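Local coordinates for protein intradiol ring-cleavage dioxygenase (Streptomyces sp. SirexAA-E, PDB 4ILV) that probably cleaves the aromatic ring of catechol-type compounds between the two hydroxyl-bearing carbons, using a bound iron(III) ion and molecular oxygen, at residues P125-R129 with H130-K134. Residues are numbered along the deposited sequence; the frame is centred on the assembly and turned at random.
Sequences PGRTR and HIHVK. With FE (Fe (III) ion), chain C; EDO (1,2-ethanediol), chain D.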
ATOM      1  N   PRO A 125      15.165   1.765 -10.814  1.00 34.97           N
ATOM      2  CA  PRO A 125      15.225   1.257 -12.194  1.00 33.21           C
ATOM      3  C   PRO A 125      14.154   0.233 -12.608  1.00 36.23           C
ATOM      4  O   PRO A 125      13.875  -0.744 -11.909  1.00 36.48           O
ATOM      5  CB  PRO A 125      16.633   0.652 -12.286  1.00 31.60           C
ATOM      6  CG  PRO A 125      17.453   1.480 -11.295  1.00 31.89           C
ATOM      7  CD  PRO A 125      16.485   1.697 -10.149  1.00 32.95           C
ATOM      8  N   GLY A 126      13.554   0.491 -13.766  1.00 32.04           N
ATOM      9  CA  GLY A 126      12.650  -0.445 -14.397  1.00 36.53           C
ATOM     10  C   GLY A 126      11.211  -0.439 -13.910  1.00 38.61           C
ATOM     11  O   GLY A 126      10.372  -1.107 -14.499  1.00 46.48           O
ATOM     12  N   ARG A 127      10.907   0.304 -12.853  1.00 32.77           N
ATOM     13  CA  ARG A 127       9.561   0.230 -12.282  1.00 33.37           C
ATOM     14  C   ARG A 127       8.883   1.584 -12.212  1.00 31.95           C
ATOM     15  O   ARG A 127       9.515   2.606 -11.925  1.00 30.69           O
ATOM     16  CB  ARG A 127       9.583  -0.393 -10.877  1.00 28.06           C
ATOM     17  CG  ARG A 127      10.164  -1.795 -10.801  1.00 39.02           C
ATOM     18  CD  ARG A 127       9.162  -2.839 -10.332  1.00 34.45           C
ATOM     19  NE  ARG A 127       7.806  -2.565 -10.793  1.00 35.56           N
ATOM     20  CZ  ARG A 127       6.726  -2.713 -10.033  1.00 35.33           C
ATOM     21  NH1 ARG A 127       6.851  -3.141  -8.779  1.00 33.54           N
ATOM     22  NH2 ARG A 127       5.521  -2.435 -10.526  1.00 35.08           N
ATOM     23  N   THR A 128       7.574   1.576 -12.430  1.00 31.90           N
ATOM     24  CA  THR A 128       6.767   2.748 -12.148  1.00 27.69           C
ATOM     25  C   THR A 128       6.630   2.897 -10.631  1.00 29.14           C
ATOM     26  O   THR A 128       7.081   2.037  -9.871  1.00 28.66           O
ATOM     27  CB  THR A 128       5.386   2.653 -12.798  1.00 29.21           C
ATOM     28  OG1 THR A 128       4.746   3.933 -12.737  1.00 26.77           O
ATOM     29  CG2 THR A 128       4.534   1.613 -12.087  1.00 22.82           C
ATOM     30  N   ARG A 129       6.023   3.994 -10.191  1.00 25.50           N
ATOM     31  CA  ARG A 129       5.890   4.265  -8.768  1.00 22.42           C
ATOM     32  C   ARG A 129       4.852   3.329  -8.108  1.00 29.13           C
ATOM     33  O   ARG A 129       3.760   3.122  -8.652  1.00 22.47           O
ATOM     34  CB  ARG A 129       5.485   5.724  -8.587  1.00 25.53           C
ATOM     35  CG  ARG A 129       5.875   6.282  -7.251  1.00 33.65           C
ATOM     36  CD  ARG A 129       5.469   7.731  -7.123  1.00 29.30           C
ATOM     37  NE  ARG A 129       5.881   8.526  -8.274  1.00 25.60           N
ATOM     38  CZ  ARG A 129       7.065   9.104  -8.427  1.00 31.40           C
ATOM     39  NH1 ARG A 129       8.018   8.986  -7.498  1.00 30.78           N
ATOM     40  NH2 ARG A 129       7.290   9.808  -9.528  1.00 27.19           N
ATOM     41  N   HIS A 130       5.169   2.786  -6.932  1.00 26.92           N
ATOM     42  CA  HIS A 130       4.264   1.836  -6.276  1.00 25.31           C
ATOM     43  C   HIS A 130       4.508   1.693  -4.780  1.00 22.89           C
ATOM     44  O   HIS A 130       5.595   1.946  -4.290  1.00 21.49           O
ATOM     45  CB  HIS A 130       4.400   0.442  -6.911  1.00 25.54           C
ATOM     46  CG  HIS A 130       5.782  -0.132  -6.793  1.00 24.84           C
ATOM     47  ND1 HIS A 130       6.830   0.290  -7.583  1.00 27.89           N
ATOM     48  CD2 HIS A 130       6.297  -1.066  -5.953  1.00 27.60           C
ATOM     49  CE1 HIS A 130       7.929  -0.366  -7.243  1.00 30.47           C
ATOM     50  NE2 HIS A 130       7.633  -1.195  -6.257  1.00 29.90           N
ATOM     51  N   ILE A 131       3.487   1.224  -4.074  1.00 22.58           N
ATOM     52  CA  ILE A 131       3.612   0.821  -2.682  1.00 21.94           C
ATOM     53  C   ILE A 131       3.230  -0.653  -2.585  1.00 27.04           C
ATOM     54  O   ILE A 131       2.194  -1.060  -3.119  1.00 25.89           O
ATOM     55  CB  ILE A 131       2.659   1.641  -1.794  1.00 20.10           C
ATOM     56  CG1 ILE A 131       3.130   3.092  -1.716  1.00 20.98           C
ATOM     57  CG2 ILE A 131       2.573   1.041  -0.397  1.00 18.05           C
ATOM     58  CD1 ILE A 131       2.124   4.005  -0.992  1.00 25.18           C
ATOM     59  N   HIS A 132       4.048  -1.462  -1.911  1.00 21.46           N
ATOM     60  CA  HIS A 132       3.728  -2.877  -1.780  1.00 22.16           C
ATOM     61  C   HIS A 132       2.800  -3.131  -0.596  1.00 24.07           C
ATOM     62  O   HIS A 132       2.891  -2.452   0.417  1.00 23.66           O
ATOM     63  CB  HIS A 132       4.991  -3.699  -1.572  1.00 23.83           C
ATOM     64  CG  HIS A 132       5.904  -3.743  -2.755  1.00 29.01           C
ATOM     65  ND1 HIS A 132       5.788  -4.694  -3.746  1.00 27.68           N
ATOM     66  CD2 HIS A 132       6.974  -2.978  -3.087  1.00 22.80           C
ATOM     67  CE1 HIS A 132       6.736  -4.500  -4.649  1.00 26.75           C
ATOM     68  NE2 HIS A 132       7.458  -3.460  -4.279  1.00 25.43           N
ATOM     69  N   VAL A 133       1.928  -4.126  -0.714  1.00 20.22           N
ATOM     70  CA  VAL A 133       1.057  -4.490   0.397  1.00 20.72           C
ATOM     71  C   VAL A 133       0.697  -5.979   0.395  1.00 27.12           C
ATOM     72  O   VAL A 133       0.422  -6.580  -0.657  1.00 32.03           O
ATOM     73  CB  VAL A 133      -0.229  -3.607   0.434  1.00 22.66           C
ATOM     74  CG1 VAL A 133      -1.070  -3.793  -0.847  1.00 21.00           C
ATOM     75  CG2 VAL A 133      -1.077  -3.907   1.690  1.00 27.54           C
ATOM     76  N   LYS A 134       0.726  -6.581   1.580  1.00 25.52           N
ATOM     77  CA  LYS A 134       0.160  -7.912   1.781  1.00 24.80           C
ATOM     78  C   LYS A 134      -1.075  -7.784   2.672  1.00 28.24           C
ATOM     79  O   LYS A 134      -1.001  -7.165   3.730  1.00 32.09           O
ATOM     80  CB  LYS A 134       1.171  -8.845   2.447  1.00 26.81           C
ATOM     81  CG  LYS A 134       2.268  -9.315   1.520  1.00 30.88           C
ATOM     82  CD  LYS A 134       3.318 -10.087   2.278  1.00 30.92           C
ATOM     83  CE  LYS A 134       4.417 -10.551   1.350  1.00 32.40           C
ATOM     84  NZ  LYS A 134       3.978 -11.735   0.563  1.00 29.35           N
TER
HETATM   85 FE    FE C 301       9.150  -2.457  -5.390  1.00 29.77          FE
HETATM   86  C1  EDO D 302       9.917  -4.973  -7.344  1.00 37.67           C
HETATM   87  O1  EDO D 302       8.835  -4.046  -7.137  1.00 32.21           O
HETATM   88  C2  EDO D 302      11.072  -4.690  -6.371  1.00 32.88           C
HETATM   89  O2  EDO D 302      10.571  -4.328  -5.067  1.00 33.09           O
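The guanidinium of Arg127 lies flat on one face of the His130 ring, the two planes 25° apart and their centres 4.0 Å apart. Arg127 NH1 sits over the middle of the ring. At the guanidinium edge, in its plane, lies ethanediol O1, which accepts a hydrogen bond from Arg127 NH1 at 2.7 Å. At the ring edge, His130 ND1 gives a nearly straight hydrogen bond to Thr128 O (2.9 Å, 164°), with the oxygen in the ring plane. This leaves His130 NE2 to bind the iron, at 2.2 Å. With chi1 at 61°, the ring points its ND1 edge back at Thr128 O. His132, two residues along strand 130-136, binds the same iron through NE2 at 2.3 Å. Tyr95 and Tyr124 complete the protein ligands, the two-tyrosine, two-histidine set of intradiol dioxygenases. Both oxygens of the ethanediol, probably from the crystallisation liquor, also bind the metal. Asp158 makes a salt bridge to Arg127 NE, and Gln146 accepts a hydrogen bond from NH1. Replacing this arginine by an alanine removes the guanidinium; the His130 face is then likely to lose its stacking partner and ethanediol O1 its NH1 donor. The positive charge beside the iron probably helps stabilise an anionic oxygen ligand, consistent with a role in binding a catecholate.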